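Local coordinates for protein probable thiosulfate sulfurtransferase (Thermus thermophilus, PDB 2EG4) that probably transfers sulfane sulfur from thiosulfate to an acceptor such as cyanide, as rhodanese-family enzymes do, and carries a bound zinc ion, at residues Leu66-Glu69 / Gly70-Arg74; Lys116-Arg119 / Asp120-Leu123; Val137-Pro140 / Glu141-Gln144. One frame throughout, in Å; residues are numbered along the deposited sequence.

Contact 1 of 3, residues Leu66-Glu69 / Gly70-Arg74; sequences LYDE and GLTSR
Asp68 and Arg74 meet side-on across the turn that leaves strand 64-67, and the arginine is easily followed from its root outward. Its CB leaves the first turn of helix 73-84 with CG lodged between backbone N and carbonyl carbon (chi1 68°), a step that swings the chain back over the preceding loop. CG already lies 3.1 Å from OD2 of Asp68, and CD passes the same oxygen on the way out. With the chain extended from CG to NE, the NE hydrogen then points at OD2 of Asp68, 2.7 Å away, in a bond of 161°. Beyond CZ, NH2 reaches OD1 of Asp68 at 3.1 Å, in a bond that is straighter still. Both oxygens use their syn lone pairs and the two planes are only 15° apart, so carboxylate and guanidinium form a nearly flat, two-pronged salt bridge.

The carboxylate is also gripped by other donors. OG1 of Thr72 gives its hydrogen to OD2 of Asp68 at 2.8 Å, coming from above the carboxylate plane, whereas the arginine comes in near that plane. Glu69 N binds OD1 of Asp68 on the anti side at 2.7 Å. A further bond from Thr12 OG1 reaches OD2, so the buried carboxylate is probably well compensated and held against rotation about CB-CG. Between the partners, Gly70 adopts a positive phi at which a CB would clash with Glu69 O.

Thr72 OG1 has a second role, accepting from Leu75 N. Thr72 is thus the N-cap of helix 73-84, and the Asp68-Arg74 bridge spans the strand-to-helix turn of a beta-alpha-beta unit, strand 64-67, helix 73-84 and strand 89-92, in a rhodanese-like domain.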
loop_
_atom_site.group_PDB
_atom_site.type_symbol
_atom_site.label_atom_id
_atom_site.label_comp_id
_atom_site.label_asym_id
_atom_site.label_seq_id
_atom_site.Cartn_x
_atom_site.Cartn_y
_atom_site.Cartn_z
ATOM N N LEU A 66 -7.293 -8.563 -5.187
ATOM C CA LEU A 66 -7.805 -7.194 -5.251
ATOM C C LEU A 66 -7.716 -6.684 -6.688
ATOM O O LEU A 66 -6.707 -6.895 -7.364
ATOM C CB LEU A 66 -7.008 -6.257 -4.339
ATOM C CG LEU A 66 -7.019 -6.586 -2.835
ATOM C CD1 LEU A 66 -5.793 -7.451 -2.488
ATOM C CD2 LEU A 66 -6.995 -5.283 -2.021
ATOM N N TYR A 67 -8.753 -5.999 -7.159
ATOM C CA TYR A 67 -8.700 -5.503 -8.524
ATOM C C TYR A 67 -9.137 -4.040 -8.643
ATOM O O TYR A 67 -9.905 -3.535 -7.828
ATOM C CB TYR A 67 -9.550 -6.398 -9.458
ATOM C CG TYR A 67 -11.051 -6.330 -9.233
ATOM C CD1 TYR A 67 -11.839 -5.363 -9.875
ATOM C CD2 TYR A 67 -11.688 -7.241 -8.385
ATOM C CE1 TYR A 67 -13.228 -5.307 -9.672
ATOM C CE2 TYR A 67 -13.080 -7.203 -8.181
ATOM C CZ TYR A 67 -13.840 -6.231 -8.825
ATOM O OH TYR A 67 -15.205 -6.194 -8.629
ATOM N N ASP A 68 -8.619 -3.369 -9.666
ATOM C CA ASP A 68 -8.921 -1.969 -9.938
ATOM C C ASP A 68 -8.551 -1.780 -11.414
ATOM O O ASP A 68 -8.021 -2.695 -12.065
ATOM C CB ASP A 68 -8.079 -1.058 -9.027
ATOM C CG ASP A 68 -8.663 0.340 -8.871
ATOM O OD1 ASP A 68 -9.381 0.823 -9.776
ATOM O OD2 ASP A 68 -8.370 0.963 -7.823
ATOM N N GLU A 69 -8.879 -0.622 -11.953
ATOM C CA GLU A 69 -8.590 -0.336 -13.348
ATOM C C GLU A 69 -7.166 0.213 -13.408
ATOM O O GLU A 69 -6.932 1.420 -13.252
ATOM C CB GLU A 69 -9.611 0.667 -13.873
ATOM C CG GLU A 69 -9.487 0.946 -15.384
ATOM C CD GLU A 69 -9.419 -0.347 -16.172
ATOM O OE1 GLU A 69 -10.292 -1.216 -15.961
ATOM O OE2 GLU A 69 -8.486 -0.506 -16.996
ATOM N N GLY A 70 -6.229 -0.697 -13.619
ATOM C CA GLY A 70 -4.827 -0.320 -13.662
ATOM C C GLY A 70 -4.191 -0.438 -12.290
ATOM O O GLY A 70 -4.867 -0.697 -11.282
ATOM N N LEU A 71 -2.877 -0.231 -12.243
ATOM C CA LEU A 71 -2.131 -0.330 -10.991
ATOM C C LEU A 71 -2.220 0.994 -10.246
ATOM O O LEU A 71 -1.277 1.784 -10.236
ATOM C CB LEU A 71 -0.670 -0.662 -11.296
ATOM C CG LEU A 71 0.214 -1.021 -10.098
ATOM C CD1 LEU A 71 -0.161 -2.358 -9.483
ATOM C CD2 LEU A 71 1.672 -1.067 -10.603
ATOM N N THR A 72 -3.350 1.205 -9.583
ATOM C CA THR A 72 -3.622 2.445 -8.874
ATOM C C THR A 72 -3.044 2.500 -7.462
ATOM O O THR A 72 -2.749 1.467 -6.845
ATOM C CB THR A 72 -5.125 2.663 -8.782
ATOM O OG1 THR A 72 -5.663 1.663 -7.913
ATOM C CG2 THR A 72 -5.781 2.514 -10.156
ATOM N N SER A 73 -2.875 3.718 -6.949
ATOM C CA SER A 73 -2.337 3.856 -5.611
ATOM C C SER A 73 -3.403 3.368 -4.620
ATOM O O SER A 73 -3.056 2.805 -3.591
ATOM C CB SER A 73 -1.931 5.311 -5.321
ATOM O OG SER A 73 -3.055 6.153 -5.253
ATOM N N ARG A 74 -4.684 3.544 -4.944
ATOM C CA ARG A 74 -5.717 3.056 -4.016
ATOM C C ARG A 74 -5.700 1.521 -3.980
ATOM O O ARG A 74 -5.857 0.929 -2.922
ATOM C CB ARG A 74 -7.116 3.596 -4.365
ATOM C CG ARG A 74 -7.688 3.082 -5.647
ATOM C CD ARG A 74 -8.907 3.906 -6.097
ATOM N NE ARG A 74 -9.241 3.517 -7.457
ATOM C CZ ARG A 74 -9.716 4.318 -8.401
ATOM N NH1 ARG A 74 -9.922 5.612 -8.161
ATOM N NH2 ARG A 74 -10.008 3.810 -9.594
#

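Contact 2 of 3, residues Lys116-Arg119 / Asp120-Leu123; sequences KLRR and DWLL
A bend at chi3 of Arg118 (-65°) and a chi1 of -85° at Trp121, which sets the indole beside its own backbone N, lay the two side chains next to each other, pointing the same way. The methylene CD of Arg118 sits over one face of the Trp121 indole, 3.4 Å from the centroid of the five-membered ring and close to its normal, a CH-pi contact displaced toward the rim on the NE1 side. Farther out the guanidinium, tilted 45° to the ring, carries NH1 of Arg118 past CZ2 of Trp121 at 4.1 Å. With an alanine here instead of the tryptophan, the methylene CD of Arg118 would probably lose its aromatic floor, and the ring of Phe201, from helix 195-206, its partner.

The backbone of the pair makes a short 3-10 turn in the loop between strand 89-92 and helix 125-129. Trp121 N donates to Arg118 O at 2.9 Å, and Leu122 N to Arg119 O at 3.0 Å, the i to i+3 spacing of such a turn. Arg118 itself centres an inverse gamma turn just before it.

OD1 of Asp120 approaches CG of Arg118 at 3.1 Å. Arg119, bent at both chi2 and chi3, directs NE to a water at 2.6 Å that also lies within bonding distance of Leu122 O, which Arg212 NH2 binds as well. NH2 of Arg119 is salt-bridged to Glu127.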
loop_
_atom_site.group_PDB
_atom_site.type_symbol
_atom_site.label_atom_id
_atom_site.label_comp_id
_atom_site.label_asym_id
_atom_site.label_seq_id
_atom_site.Cartn_x
_atom_site.Cartn_y
_atom_site.Cartn_z
ATOM N N LYS A 116 -2.711 -10.914 11.698
ATOM C CA LYS A 116 -1.413 -11.125 12.338
ATOM C C LYS A 116 -0.467 -10.222 11.553
ATOM O O LYS A 116 -0.161 -10.498 10.385
ATOM C CB LYS A 116 -0.969 -12.583 12.208
ATOM C CG LYS A 116 0.344 -12.890 12.903
ATOM C CD LYS A 116 0.204 -12.733 14.403
ATOM C CE LYS A 116 1.469 -13.145 15.128
ATOM N NZ LYS A 116 1.262 -13.201 16.604
ATOM N N LEU A 117 0.001 -9.143 12.173
ATOM C CA LEU A 117 0.874 -8.208 11.466
ATOM C C LEU A 117 2.135 -8.763 10.855
ATOM O O LEU A 117 2.926 -9.441 11.511
ATOM C CB LEU A 117 1.298 -7.042 12.358
ATOM C CG LEU A 117 0.341 -5.895 12.665
ATOM C CD1 LEU A 117 1.173 -4.722 13.192
ATOM C CD2 LEU A 117 -0.431 -5.463 11.423
ATOM N N ARG A 118 2.342 -8.423 9.594
ATOM C CA ARG A 118 3.539 -8.838 8.889
ATOM C C ARG A 118 4.509 -7.666 9.049
ATOM O O ARG A 118 4.669 -6.865 8.137
ATOM C CB ARG A 118 3.202 -9.075 7.417
ATOM C CG ARG A 118 3.943 -10.239 6.808
ATOM C CD ARG A 118 3.492 -10.514 5.383
ATOM N NE ARG A 118 2.105 -10.956 5.300
ATOM C CZ ARG A 118 1.675 -11.874 4.440
ATOM N NH1 ARG A 118 2.531 -12.442 3.598
ATOM N NH2 ARG A 118 0.398 -12.231 4.424
ATOM N N ARG A 119 5.150 -7.554 10.219
ATOM C CA ARG A 119 6.062 -6.444 10.469
ATOM C C ARG A 119 7.142 -6.330 9.414
ATOM O O ARG A 119 7.655 -5.242 9.164
ATOM C CB ARG A 119 6.731 -6.563 11.853
ATOM C CG ARG A 119 5.881 -6.074 13.018
ATOM C CD ARG A 119 5.595 -4.572 12.930
ATOM N NE ARG A 119 6.798 -3.747 13.077
ATOM C CZ ARG A 119 7.468 -3.575 14.214
ATOM N NH1 ARG A 119 7.062 -4.168 15.330
ATOM N NH2 ARG A 119 8.552 -2.813 14.232
ATOM N N ASP A 120 7.484 -7.456 8.794
ATOM C CA ASP A 120 8.523 -7.455 7.767
ATOM C C ASP A 120 8.173 -6.607 6.542
ATOM O O ASP A 120 9.056 -6.159 5.802
ATOM C CB ASP A 120 8.870 -8.901 7.340
ATOM C CG ASP A 120 7.648 -9.742 7.001
ATOM O OD1 ASP A 120 6.822 -9.992 7.911
ATOM O OD2 ASP A 120 7.515 -10.172 5.829
ATOM N N TRP A 121 6.884 -6.382 6.323
ATOM C CA TRP A 121 6.439 -5.574 5.185
ATOM C C TRP A 121 6.516 -4.076 5.466
ATOM O O TRP A 121 6.499 -3.242 4.565
ATOM C CB TRP A 121 4.973 -5.888 4.889
ATOM C CG TRP A 121 4.743 -7.064 4.007
ATOM C CD1 TRP A 121 5.532 -8.173 3.888
ATOM C CD2 TRP A 121 3.646 -7.243 3.099
ATOM N NE1 TRP A 121 4.992 -9.035 2.950
ATOM C CE2 TRP A 121 3.837 -8.486 2.452
ATOM C CE3 TRP A 121 2.519 -6.470 2.771
ATOM C CZ2 TRP A 121 2.942 -8.978 1.489
ATOM C CZ3 TRP A 121 1.629 -6.950 1.821
ATOM C CH2 TRP A 121 1.845 -8.199 1.186
ATOM N N LEU A 122 6.594 -3.750 6.740
ATOM C CA LEU A 122 6.532 -2.374 7.179
ATOM C C LEU A 122 7.786 -1.710 7.717
ATOM O O LEU A 122 8.690 -2.371 8.198
ATOM C CB LEU A 122 5.466 -2.324 8.281
ATOM C CG LEU A 122 5.176 -1.070 9.096
ATOM C CD1 LEU A 122 4.402 -0.092 8.240
ATOM C CD2 LEU A 122 4.375 -1.453 10.353
ATOM N N LEU A 123 7.802 -0.389 7.614
ATOM C CA LEU A 123 8.820 0.446 8.241
ATOM C C LEU A 123 8.074 1.434 9.164
ATOM O O LEU A 123 7.164 2.138 8.731
ATOM C CB LEU A 123 9.581 1.299 7.231
ATOM C CG LEU A 123 10.628 0.610 6.377
ATOM C CD1 LEU A 123 11.215 1.651 5.435
ATOM C CD2 LEU A 123 11.704 -0.012 7.256
HETATM O O HOH W 1 8.068 -2.941 10.996
#

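Contact 3 of 3, residues Val137-Pro140 / Glu141-Gln144; sequences VRSP and EEFQ
OE1 of Glu142 is gripped by two donors of Ser139. The hydroxyl OG gives its hydrogen to OE1 of Glu142 at 2.6 Å on the anti lone pair, while Ser139 N reaches the same oxygen at 2.8 Å, from above the carboxylate plane and fairly straight at 164°. In return, Glu142 N makes a weak bond to Ser139 OG at 3.3 Å. Side chain for backbone in both directions, this is a capping box, with Ser139 as N-cap of helix 140-143. The serine hydroxyl lies between backbone N and carbonyl carbon (chi1 64°), where it can face the first turn; with CG of Glu142 beside its own backbone N and the chain extended beyond it, the carboxylate reaches the start of the helix.

Behind the cap the helix is tied by backbone bonds: Phe143 N to Ser139 O at 2.9 Å, and Gln144 N to Pro140 O. Pro140 has no N-H to donate, which costs nothing in a first turn.

The Arg138 and Glu142 side chains cross at a slant. CB of Arg138 lies 3.5 Å from OE1 of Glu142, and one guanidinium face is overlaid by CB of Glu142, 3.7 Å above the plane. A water bridges Glu142 O and, weakly, Arg138 NH1.

The Arg138 side chain lies about 5 Å from that of the zinc ligand His192 and as close to a bound sulfate, probably from the crystallisation liquor. The helix start is probably stiffened by a glutamate with both oxygens engaged, near the zinc site but with the charges of Arg138 and Glu142 answered by Asp136 and Arg196.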
loop_
_atom_site.group_PDB
_atom_site.type_symbol
_atom_site.label_atom_id
_atom_site.label_comp_id
_atom_site.label_asym_id
_atom_site.label_seq_id
_atom_site.Cartn_x
_atom_site.Cartn_y
_atom_site.Cartn_z
ATOM N N VAL A 137 9.318 8.172 -3.231
ATOM C CA VAL A 137 8.701 7.984 -4.536
ATOM C C VAL A 137 7.792 9.102 -4.992
ATOM O O VAL A 137 7.052 8.960 -5.970
ATOM C CB VAL A 137 7.976 6.606 -4.624
ATOM C CG1 VAL A 137 8.962 5.481 -4.272
ATOM C CG2 VAL A 137 6.768 6.561 -3.688
ATOM N N ARG A 138 7.874 10.239 -4.319
ATOM C CA ARG A 138 7.070 11.392 -4.705
ATOM C C ARG A 138 7.714 12.103 -5.892
ATOM O O ARG A 138 8.747 11.667 -6.414
ATOM C CB ARG A 138 6.965 12.353 -3.527
ATOM C CG ARG A 138 6.270 11.724 -2.312
ATOM C CD ARG A 138 6.197 12.696 -1.163
ATOM N NE ARG A 138 7.554 13.053 -0.757
ATOM C CZ ARG A 138 7.885 14.125 -0.046
ATOM N NH1 ARG A 138 6.963 14.982 0.371
ATOM N NH2 ARG A 138 9.162 14.353 0.207
ATOM N N SER A 139 7.106 13.195 -6.330
ATOM C CA SER A 139 7.653 13.933 -7.462
ATOM C C SER A 139 8.886 14.702 -7.016
ATOM O O SER A 139 9.088 14.916 -5.821
ATOM C CB SER A 139 6.619 14.931 -7.989
ATOM O OG SER A 139 6.321 15.910 -7.006
ATOM N N PRO A 140 9.732 15.122 -7.977
ATOM C CA PRO A 140 10.942 15.885 -7.657
ATOM C C PRO A 140 10.601 17.151 -6.879
ATOM O O PRO A 140 11.346 17.555 -5.977
ATOM C CB PRO A 140 11.516 16.212 -9.035
ATOM C CG PRO A 140 11.166 14.989 -9.820
ATOM C CD PRO A 140 9.726 14.726 -9.395
ATOM N N GLU A 141 9.479 17.780 -7.229
ATOM C CA GLU A 141 9.048 19.010 -6.549
ATOM C C GLU A 141 8.713 18.767 -5.076
ATOM O O GLU A 141 8.939 19.630 -4.222
ATOM C CB GLU A 141 7.809 19.612 -7.231
ATOM C CG GLU A 141 8.029 20.204 -8.615
ATOM C CD GLU A 141 8.466 19.174 -9.643
ATOM O OE1 GLU A 141 7.992 18.014 -9.577
ATOM O OE2 GLU A 141 9.277 19.534 -10.533
ATOM N N GLU A 142 8.131 17.605 -4.790
ATOM C CA GLU A 142 7.783 17.261 -3.416
ATOM C C GLU A 142 9.083 16.939 -2.689
ATOM O O GLU A 142 9.298 17.351 -1.546
ATOM C CB GLU A 142 6.844 16.039 -3.393
ATOM C CG GLU A 142 5.405 16.333 -3.865
ATOM C CD GLU A 142 4.641 15.064 -4.208
ATOM O OE1 GLU A 142 4.828 14.520 -5.326
ATOM O OE2 GLU A 142 3.864 14.598 -3.349
ATOM N N PHE A 143 9.943 16.196 -3.369
ATOM C CA PHE A 143 11.240 15.802 -2.823
ATOM C C PHE A 143 12.085 17.014 -2.432
ATOM O O PHE A 143 12.797 17.001 -1.422
ATOM C CB PHE A 143 11.986 14.973 -3.866
ATOM C CG PHE A 143 13.310 14.448 -3.400
ATOM C CD1 PHE A 143 13.378 13.395 -2.490
ATOM C CD2 PHE A 143 14.494 14.990 -3.895
ATOM C CE1 PHE A 143 14.598 12.888 -2.088
ATOM C CE2 PHE A 143 15.729 14.484 -3.493
ATOM C CZ PHE A 143 15.783 13.435 -2.594
ATOM N N GLN A 144 12.019 18.057 -3.251
ATOM C CA GLN A 144 12.780 19.273 -3.003
ATOM C C GLN A 144 12.113 20.191 -1.990
ATOM O O GLN A 144 12.693 21.204 -1.577
ATOM C CB GLN A 144 12.983 20.027 -4.315
ATOM C CG GLN A 144 13.785 19.278 -5.349
ATOM C CD GLN A 144 13.923 20.080 -6.622
ATOM O OE1 GLN A 144 14.347 21.234 -6.589
ATOM N NE2 GLN A 144 13.564 19.483 -7.750
HETATM O O HOH W 2 7.406 18.211 0.249
#

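Followed from the N terminus, the three local contacts come in series; none nests in or crosses another. Contact 1 closes the turn between strand 64-67 of the first parallel sheet and helix 73-84. The chain then completes strand 89-92 and runs through a long connection to contact 2, whose turn lies against helices 41-57 and 73-84 and leads on to helix 125-129. Contact 3 follows strand 134-136 and starts helix 140-143 near the zinc site. Their centres are 22 to 26 Å apart, without touching. Helix 195-206 links the regions, meeting Leu71 of contact 1, Trp121 of contact 2 and Arg138 of contact 3.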